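Local atomic coordinates of cyclopropane mycolic acid synthase 1 (Mycobacterium tuberculosis, PDB entry 1KP9), a protein that transfers a methylene group from S-adenosyl-L-methionine to a mycolic acid double bond, forming a cyclopropane ring at the distal position of alpha mycolic acid. Residues G58-Q63 with D161-L166; N89-T94 with S115-L120; F142-Y147 with L166-G171. All coordinates share one frame; numbering follows the deposited sequence.

Three contacts around one mixed beta sheet illustrate how chemistry follows place in a fold. Contact 1 is buried and almost wholly apolar: the loop 58-63 lies against the start of strand 163-171. Contact 2 pairs strand 89-93 with strand 116-119, the outermost strand at one end of the sheet, and is held by backbone hydrogen bonds, with its flanks partly exposed. Contact 3, also partly buried, lies closest to the middle of the chain and relies on hydroxyl and imidazole groups beside a small apolar touch. Contacts 1 and 3 use successive parts of strand 163-171 and share Leu166, whereas contact 2 meets them only through the sheet.

Contact 1: residues G58-Q63 with D161-L166; sequences GKLGLQ and DGVMLL
Leu60 and Val163 make the central apolar touch between the loop 58-63 and the first residues of strand 163-171. The methyl CD2 of Leu60 lies 3.7 Å from Val163 CG1, the two side chains running antiparallel past one another. The same methyl reaches Leu165 CB at 4.0 Å and thus fits between two residues that point to one side of the strand. With its CG anti to the carbonyl carbon (chi1 -67°), Leu60 directs this branch at the strand, although its CB is not aimed there. A second apolar touch is made by Lys59, whose extended chain passes Leu165 with CD 3.6 Å from Leu165 CD1.

The Leu60 methyl also lies on the strand backbone, with CD2 3.7 Å from Leu165 N; the backbone of Leu165 is hydrogen-bonded to Ile133 and Ser135 of strand 132-136.

The two polar groups that matter here find partners beyond the two segments: Lys59 NZ bonds Gln226 and Gln282, and Leu60 O accepts from Arg132. Met164 points the other way, onto helix 147-155, while Leu165 also touches Ala56 of helix 45-57.

No hydrogen bond joins the two segments, so this packing of a loop on the sheet of a Rossmann-like methyltransferase rests on methyl and methylene fit, with the lysine ammonium carried past the apolar patch to its amide partners.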
loop_
_atom_site.group_PDB
_atom_site.type_symbol
_atom_site.label_atom_id
_atom_site.label_comp_id
_atom_site.label_asym_id
_atom_site.label_seq_id
_atom_site.Cartn_x
_atom_site.Cartn_y
_atom_site.Cartn_z
ATOM N N GLY A 58 0.123 13.491 -4.880
ATOM C CA GLY A 58 0.885 14.672 -5.245
ATOM C C GLY A 58 2.017 14.389 -6.219
ATOM O O GLY A 58 2.711 15.308 -6.648
ATOM N N LYS A 59 2.195 13.121 -6.583
ATOM C CA LYS A 59 3.260 12.729 -7.500
ATOM C C LYS A 59 2.774 12.383 -8.908
ATOM O O LYS A 59 3.586 12.168 -9.814
ATOM C CB LYS A 59 4.017 11.522 -6.931
ATOM C CG LYS A 59 4.809 11.789 -5.662
ATOM C CD LYS A 59 5.464 10.500 -5.162
ATOM C CE LYS A 59 6.287 10.710 -3.896
ATOM N NZ LYS A 59 6.797 9.414 -3.375
ATOM N N LEU A 60 1.462 12.336 -9.100
ATOM C CA LEU A 60 0.908 11.971 -10.398
ATOM C C LEU A 60 0.668 13.116 -11.365
ATOM O O LEU A 60 0.301 12.880 -12.518
ATOM C CB LEU A 60 -0.405 11.206 -10.210
ATOM C CG LEU A 60 -0.386 9.817 -9.564
ATOM C CD1 LEU A 60 -1.799 9.233 -9.557
ATOM C CD2 LEU A 60 0.547 8.911 -10.335
ATOM N N GLY A 61 0.870 14.349 -10.918
ATOM C CA GLY A 61 0.617 15.471 -11.805
ATOM C C GLY A 61 -0.812 15.409 -12.341
ATOM O O GLY A 61 -1.049 15.527 -13.547
ATOM N N LEU A 62 -1.766 15.214 -11.433
ATOM C CA LEU A 62 -3.179 15.127 -11.794
ATOM C C LEU A 62 -3.755 16.476 -12.197
ATOM O O LEU A 62 -3.546 17.480 -11.517
ATOM C CB LEU A 62 -3.988 14.571 -10.620
ATOM C CG LEU A 62 -3.838 13.088 -10.285
ATOM C CD1 LEU A 62 -4.200 12.869 -8.828
ATOM C CD2 LEU A 62 -4.709 12.251 -11.207
ATOM N N GLN A 63 -4.488 16.480 -13.307
ATOM C CA GLN A 63 -5.121 17.684 -13.826
ATOM C C GLN A 63 -6.638 17.512 -13.824
ATOM O O GLN A 63 -7.149 16.441 -14.159
ATOM C CB GLN A 63 -4.635 17.967 -15.254
ATOM C CG GLN A 63 -3.207 18.483 -15.353
ATOM C CD GLN A 63 -3.011 19.800 -14.622
ATOM O OE1 GLN A 63 -3.739 20.767 -14.856
ATOM N NE2 GLN A 63 -2.023 19.846 -13.733
ATOM N N ASP A 161 2.079 9.990 -21.848
ATOM C CA ASP A 161 2.855 10.595 -20.772
ATOM C C ASP A 161 2.222 10.185 -19.452
ATOM O O ASP A 161 2.339 10.889 -18.447
ATOM C CB ASP A 161 2.815 12.112 -20.894
ATOM C CG ASP A 161 1.399 12.646 -20.880
ATOM O OD1 ASP A 161 0.665 12.393 -21.856
ATOM O OD2 ASP A 161 1.015 13.302 -19.889
ATOM N N GLY A 162 1.533 9.051 -19.474
ATOM C CA GLY A 162 0.881 8.552 -18.279
ATOM C C GLY A 162 1.871 8.309 -17.153
ATOM O O GLY A 162 3.046 8.010 -17.390
ATOM N N VAL A 163 1.389 8.442 -15.923
ATOM C CA VAL A 163 2.216 8.247 -14.743
ATOM C C VAL A 163 1.503 7.321 -13.773
ATOM O O VAL A 163 0.279 7.343 -13.658
ATOM C CB VAL A 163 2.493 9.587 -14.021
ATOM C CG1 VAL A 163 3.319 9.349 -12.761
ATOM C CG2 VAL A 163 3.210 10.546 -14.964
ATOM N N MET A 164 2.277 6.500 -13.080
ATOM C CA MET A 164 1.718 5.574 -12.107
ATOM C C MET A 164 2.579 5.550 -10.866
ATOM O O MET A 164 3.802 5.612 -10.935
ATOM C CB MET A 164 1.626 4.157 -12.680
ATOM C CG MET A 164 1.151 3.124 -11.656
ATOM S SD MET A 164 0.902 1.468 -12.340
ATOM C CE MET A 164 2.644 0.924 -12.530
ATOM N N LEU A 165 1.927 5.483 -9.717
ATOM C CA LEU A 165 2.651 5.426 -8.472
ATOM C C LEU A 165 2.322 4.109 -7.789
ATOM O O LEU A 165 1.145 3.755 -7.652
ATOM C CB LEU A 165 2.256 6.579 -7.565
ATOM C CG LEU A 165 3.118 6.551 -6.307
ATOM C CD1 LEU A 165 4.433 7.284 -6.541
ATOM C CD2 LEU A 165 2.360 7.180 -5.202
ATOM N N LEU A 166 3.363 3.391 -7.371
ATOM C CA LEU A 166 3.204 2.107 -6.696
ATOM C C LEU A 166 3.813 2.178 -5.313
ATOM O O LEU A 166 5.019 2.353 -5.159
ATOM C CB LEU A 166 3.885 0.992 -7.488
ATOM C CG LEU A 166 3.543 0.929 -8.980
ATOM C CD1 LEU A 166 4.238 -0.268 -9.605
ATOM C CD2 LEU A 166 2.040 0.830 -9.171
#

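Contact 2: residues N89-T94 with S115-L120; sequences NVVGLT and SKRVLL
Asn89 and Ser115 begin a run of parallel pairing between strands 89-93 and 116-119, the two strands of a beta-alpha-beta crossover through helix 97-107 in the Rossmann-like methyltransferase fold. Asn89 sets its CB beside that of Ser115, while its backbone is hydrogen-bonded to Met66 and Leu68, around the start of strand 67-71. Val90 then donates from N to Ser115 O at 2.7 Å, and its carbonyl O receives Arg117 N at 2.8 Å in a nearly straight bond (173°). Its CG2 rests 4.1 Å from Lys116 CB, on the face where helix 77-86 packs.

Val91 turns to the other face, alongside Arg117. Its CG1 lies over one face of the guanidinium, and its CG2 is 3.8 Å from Arg117 NH1, which Glu128 holds in a salt bridge. CG1 also meets Leu119 CD1 at 3.8 Å. Gly92 resumes the backbone ladder: its N reaches Arg117 O at 2.7 Å and its O takes Leu119 N at 2.6 Å. Leu93 faces the same way as Leu119 and touches Leu69 of the neighbouring strand.

Thr94, one of the residues assigned to the S-adenosylmethionine site by similarity, leaves the strand. Its OG1 bonds Ser96 and Gln99, while its backbone N closes the ladder on Leu119 O at 3.0 Å, a more bent bond of 148°.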
loop_
_atom_site.group_PDB
_atom_site.type_symbol
_atom_site.label_atom_id
_atom_site.label_comp_id
_atom_site.label_asym_id
_atom_site.label_seq_id
_atom_site.Cartn_x
_atom_site.Cartn_y
_atom_site.Cartn_z
ATOM N N ASN A 89 -11.995 12.491 -12.184
ATOM C CA ASN A 89 -12.926 11.373 -12.161
ATOM C C ASN A 89 -12.103 10.274 -11.509
ATOM O O ASN A 89 -10.876 10.376 -11.457
ATOM C CB ASN A 89 -13.293 10.948 -13.577
ATOM C CG ASN A 89 -13.791 12.095 -14.423
ATOM O OD1 ASN A 89 -13.869 11.980 -15.648
ATOM N ND2 ASN A 89 -14.136 13.205 -13.784
ATOM N N VAL A 90 -12.749 9.226 -11.015
ATOM C CA VAL A 90 -12.001 8.152 -10.370
ATOM C C VAL A 90 -12.649 6.782 -10.458
ATOM O O VAL A 90 -13.855 6.633 -10.246
ATOM C CB VAL A 90 -11.768 8.439 -8.868
ATOM C CG1 VAL A 90 -10.751 9.549 -8.696
ATOM C CG2 VAL A 90 -13.096 8.791 -8.193
ATOM N N VAL A 91 -11.831 5.779 -10.760
ATOM C CA VAL A 91 -12.303 4.405 -10.844
ATOM C C VAL A 91 -11.486 3.593 -9.834
ATOM O O VAL A 91 -10.252 3.605 -9.872
ATOM C CB VAL A 91 -12.115 3.837 -12.274
ATOM C CG1 VAL A 91 -12.647 2.412 -12.352
ATOM C CG2 VAL A 91 -12.856 4.711 -13.270
ATOM N N GLY A 92 -12.182 2.905 -8.929
ATOM C CA GLY A 92 -11.513 2.110 -7.914
ATOM C C GLY A 92 -11.814 0.628 -8.010
ATOM O O GLY A 92 -12.948 0.229 -8.283
ATOM N N LEU A 93 -10.793 -0.189 -7.775
ATOM C CA LEU A 93 -10.912 -1.645 -7.843
ATOM C C LEU A 93 -10.598 -2.277 -6.497
ATOM O O LEU A 93 -9.687 -1.837 -5.794
ATOM C CB LEU A 93 -9.935 -2.201 -8.880
ATOM C CG LEU A 93 -10.124 -1.949 -10.381
ATOM C CD1 LEU A 93 -10.452 -0.513 -10.677
ATOM C CD2 LEU A 93 -8.836 -2.363 -11.084
ATOM N N THR A 94 -11.351 -3.313 -6.142
ATOM C CA THR A 94 -11.144 -4.016 -4.884
ATOM C C THR A 94 -11.737 -5.405 -4.982
ATOM O O THR A 94 -12.704 -5.611 -5.713
ATOM C CB THR A 94 -11.840 -3.300 -3.715
ATOM O OG1 THR A 94 -11.785 -4.128 -2.545
ATOM C CG2 THR A 94 -13.297 -3.030 -4.052
ATOM N N SER A 115 -17.054 11.848 -12.326
ATOM C CA SER A 115 -17.443 10.447 -12.207
ATOM C C SER A 115 -16.654 9.698 -11.135
ATOM O O SER A 115 -15.429 9.816 -11.051
ATOM C CB SER A 115 -17.257 9.747 -13.555
ATOM O OG SER A 115 -17.596 8.374 -13.473
ATOM N N LYS A 116 -17.369 8.921 -10.325
ATOM C CA LYS A 116 -16.767 8.124 -9.255
ATOM C C LYS A 116 -17.309 6.704 -9.381
ATOM O O LYS A 116 -18.487 6.461 -9.124
ATOM C CB LYS A 116 -17.155 8.675 -7.881
ATOM C CG LYS A 116 -16.926 10.162 -7.681
ATOM C CD LYS A 116 -17.491 10.588 -6.326
ATOM C CE LYS A 116 -17.441 12.095 -6.116
ATOM N NZ LYS A 116 -18.014 12.473 -4.785
ATOM N N ARG A 117 -16.453 5.763 -9.756
ATOM C CA ARG A 117 -16.898 4.385 -9.932
ATOM C C ARG A 117 -16.077 3.360 -9.150
ATOM O O ARG A 117 -14.850 3.424 -9.134
ATOM C CB ARG A 117 -16.847 4.028 -11.418
ATOM C CG ARG A 117 -17.547 5.016 -12.342
ATOM C CD ARG A 117 -17.212 4.694 -13.789
ATOM N NE ARG A 117 -17.452 3.284 -14.092
ATOM C CZ ARG A 117 -16.646 2.531 -14.835
ATOM N NH1 ARG A 117 -15.541 3.051 -15.356
ATOM N NH2 ARG A 117 -16.942 1.255 -15.050
ATOM N N VAL A 118 -16.757 2.409 -8.513
ATOM C CA VAL A 118 -16.072 1.361 -7.769
ATOM C C VAL A 118 -16.359 0.020 -8.419
ATOM O O VAL A 118 -17.504 -0.288 -8.757
ATOM C CB VAL A 118 -16.520 1.290 -6.301
ATOM C CG1 VAL A 118 -15.806 0.141 -5.593
ATOM C CG2 VAL A 118 -16.197 2.585 -5.608
ATOM N N LEU A 119 -15.309 -0.779 -8.575
ATOM C CA LEU A 119 -15.425 -2.080 -9.210
ATOM C C LEU A 119 -14.887 -3.221 -8.363
ATOM O O LEU A 119 -13.782 -3.151 -7.825
ATOM C CB LEU A 119 -14.688 -2.060 -10.549
ATOM C CG LEU A 119 -15.239 -1.119 -11.618
ATOM C CD1 LEU A 119 -14.252 -1.008 -12.767
ATOM C CD2 LEU A 119 -16.578 -1.644 -12.100
ATOM N N LEU A 120 -15.682 -4.278 -8.258
ATOM C CA LEU A 120 -15.273 -5.445 -7.505
ATOM C C LEU A 120 -14.586 -6.401 -8.470
ATOM O O LEU A 120 -15.096 -7.480 -8.758
ATOM C CB LEU A 120 -16.484 -6.128 -6.866
ATOM C CG LEU A 120 -16.240 -7.289 -5.887
ATOM C CD1 LEU A 120 -17.022 -8.501 -6.357
ATOM C CD2 LEU A 120 -14.766 -7.636 -5.785
#

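Contact 3: residues F142-Y147 with L166-G171; sequences FGHERY and LHTITG. With ACY (acetic acid), chain C.
Thr168 meets Tyr147 and His144 from the strand, and its side chain can be followed atom by atom. CB lies 3.5 Å from Tyr147 OH, with the phenol and the threonine side chain pointing at one another. The methyl CG2 is 3.7 Å from the same Tyr147 OH. The tip, OG1, sits opposite the backbone N (chi1 -176°), which brings it 3.2 Å from Tyr147 OH and also within reach of Ile169 O; its one proton has both as possible acceptors. OG1 further approaches His144 CE1 at 2.9 Å, oblique to the imidazole.

Tyr147 OH has a second partner, His144 ND1, 2.7 Å away in a hydrogen bond that either atom could donate, which would limit the swing of the phenol. The buried NE2 of the imidazole has no partner in the model.

The next residue brings apolar contact: Ile169 CD1 touches the ring edge of Phe142 at CE2, 3.9 Å away. The same CD1 is also 3.6 Å from O of a bound acetic acid, probably from the crystallisation liquor, whose OXT accepts from His167 NE2 at 3.0 Å; Tyr232 OH and Cys35 N bond it as well.

Phe142 lies near Cys269, the active-site residue by similarity. The loop leading into helix 147-155 thus lies against strand 163-171, which runs between strands 132-136 and 278-286 in the sheet, with helix 256-274 packed against Phe142 and Ile169.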
loop_
_atom_site.group_PDB
_atom_site.type_symbol
_atom_site.label_atom_id
_atom_site.label_comp_id
_atom_site.label_asym_id
_atom_site.label_seq_id
_atom_site.Cartn_x
_atom_site.Cartn_y
_atom_site.Cartn_z
ATOM N N PHE A 142 0.576 -9.902 0.452
ATOM C CA PHE A 142 1.833 -10.055 -0.275
ATOM C C PHE A 142 1.653 -11.087 -1.366
ATOM O O PHE A 142 1.153 -12.187 -1.121
ATOM C CB PHE A 142 2.943 -10.519 0.668
ATOM C CG PHE A 142 3.045 -9.700 1.910
ATOM C CD1 PHE A 142 2.830 -10.276 3.163
ATOM C CD2 PHE A 142 3.308 -8.335 1.832
ATOM C CE1 PHE A 142 2.869 -9.502 4.319
ATOM C CE2 PHE A 142 3.350 -7.558 2.977
ATOM C CZ PHE A 142 3.130 -8.137 4.228
ATOM N N GLY A 143 2.074 -10.730 -2.573
ATOM C CA GLY A 143 1.954 -11.632 -3.705
ATOM C C GLY A 143 2.386 -10.866 -4.931
ATOM O O GLY A 143 1.608 -10.645 -5.862
ATOM N N HIS A 144 3.650 -10.457 -4.910
ATOM C CA HIS A 144 4.253 -9.676 -5.983
ATOM C C HIS A 144 4.993 -10.578 -6.972
ATOM O O HIS A 144 6.219 -10.515 -7.080
ATOM C CB HIS A 144 5.227 -8.669 -5.368
ATOM C CG HIS A 144 4.678 -7.952 -4.170
ATOM N ND1 HIS A 144 4.113 -6.695 -4.245
ATOM C CD2 HIS A 144 4.604 -8.318 -2.867
ATOM C CE1 HIS A 144 3.718 -6.318 -3.042
ATOM N NE2 HIS A 144 4.004 -7.285 -2.187
ATOM N N GLU A 145 4.241 -11.400 -7.702
ATOM C CA GLU A 145 4.824 -12.332 -8.668
ATOM C C GLU A 145 4.250 -12.179 -10.075
ATOM O O GLU A 145 4.471 -13.026 -10.947
ATOM C CB GLU A 145 4.621 -13.766 -8.171
ATOM C CG GLU A 145 5.514 -14.121 -6.988
ATOM C CD GLU A 145 5.063 -15.367 -6.247
ATOM O OE1 GLU A 145 4.043 -15.294 -5.524
ATOM O OE2 GLU A 145 5.731 -16.416 -6.386
ATOM N N ARG A 146 3.511 -11.095 -10.284
ATOM C CA ARG A 146 2.914 -10.804 -11.578
ATOM C C ARG A 146 3.110 -9.325 -11.894
ATOM O O ARG A 146 2.291 -8.699 -12.567
ATOM C CB ARG A 146 1.427 -11.168 -11.573
ATOM C CG ARG A 146 1.165 -12.675 -11.568
ATOM C CD ARG A 146 -0.319 -12.988 -11.699
ATOM N NE ARG A 146 -0.886 -12.460 -12.937
ATOM C CZ ARG A 146 -2.175 -12.529 -13.256
ATOM N NH1 ARG A 146 -3.038 -13.106 -12.427
ATOM N NH2 ARG A 146 -2.606 -12.020 -14.403
ATOM N N TYR A 147 4.216 -8.779 -11.400
ATOM C CA TYR A 147 4.550 -7.379 -11.618
ATOM C C TYR A 147 4.820 -7.084 -13.089
ATOM O O TYR A 147 4.519 -5.999 -13.581
ATOM C CB TYR A 147 5.779 -6.995 -10.788
ATOM C CG TYR A 147 5.459 -6.338 -9.461
ATOM C CD1 TYR A 147 4.539 -6.905 -8.580
ATOM C CD2 TYR A 147 6.092 -5.153 -9.078
ATOM C CE1 TYR A 147 4.255 -6.309 -7.351
ATOM C CE2 TYR A 147 5.817 -4.550 -7.846
ATOM C CZ TYR A 147 4.897 -5.135 -6.987
ATOM O OH TYR A 147 4.625 -4.567 -5.758
ATOM N N LEU A 166 3.363 3.391 -7.371
ATOM C CA LEU A 166 3.204 2.107 -6.696
ATOM C C LEU A 166 3.813 2.178 -5.313
ATOM O O LEU A 166 5.019 2.353 -5.159
ATOM C CB LEU A 166 3.885 0.992 -7.488
ATOM C CG LEU A 166 3.543 0.929 -8.980
ATOM C CD1 LEU A 166 4.238 -0.268 -9.605
ATOM C CD2 LEU A 166 2.040 0.830 -9.171
ATOM N N HIS A 167 2.954 2.050 -4.310
ATOM C CA HIS A 167 3.350 2.078 -2.911
ATOM C C HIS A 167 3.325 0.621 -2.473
ATOM O O HIS A 167 2.253 0.014 -2.354
ATOM C CB HIS A 167 2.339 2.898 -2.114
ATOM C CG HIS A 167 2.582 2.894 -0.640
ATOM N ND1 HIS A 167 2.930 4.027 0.061
ATOM C CD2 HIS A 167 2.499 1.898 0.272
ATOM C CE1 HIS A 167 3.046 3.734 1.343
ATOM N NE2 HIS A 167 2.790 2.447 1.498
ATOM N N THR A 168 4.504 0.053 -2.237
ATOM C CA THR A 168 4.582 -1.350 -1.866
ATOM C C THR A 168 5.692 -1.630 -0.887
ATOM O O THR A 168 6.623 -0.846 -0.744
ATOM C CB THR A 168 4.819 -2.238 -3.113
ATOM O OG1 THR A 168 4.802 -3.621 -2.735
ATOM C CG2 THR A 168 6.164 -1.911 -3.751
ATOM N N ILE A 169 5.574 -2.751 -0.193
ATOM C CA ILE A 169 6.601 -3.147 0.738
ATOM C C ILE A 169 7.583 -3.912 -0.146
ATOM O O ILE A 169 7.177 -4.658 -1.030
ATOM C CB ILE A 169 6.043 -4.082 1.840
ATOM C CG1 ILE A 169 5.108 -3.296 2.768
ATOM C CG2 ILE A 169 7.196 -4.728 2.626
ATOM C CD1 ILE A 169 4.747 -4.040 4.048
ATOM N N THR A 170 8.870 -3.699 0.063
ATOM C CA THR A 170 9.863 -4.391 -0.734
ATOM C C THR A 170 10.845 -5.084 0.190
ATOM O O THR A 170 10.954 -4.743 1.371
ATOM C CB THR A 170 10.648 -3.419 -1.631
ATOM O OG1 THR A 170 11.294 -2.439 -0.810
ATOM C CG2 THR A 170 9.725 -2.738 -2.627
ATOM N N GLY A 171 11.547 -6.071 -0.352
ATOM C CA GLY A 171 12.534 -6.784 0.428
ATOM C C GLY A 171 13.892 -6.475 -0.160
ATOM O O GLY A 171 13.984 -5.929 -1.257
HETATM C C ACY C . 2.049 -1.144 2.684
HETATM O O ACY C . 1.681 -2.181 3.473
HETATM O OXT ACY C . 2.556 -0.012 3.240
HETATM C CH3 ACY C . 1.896 -1.245 1.192
#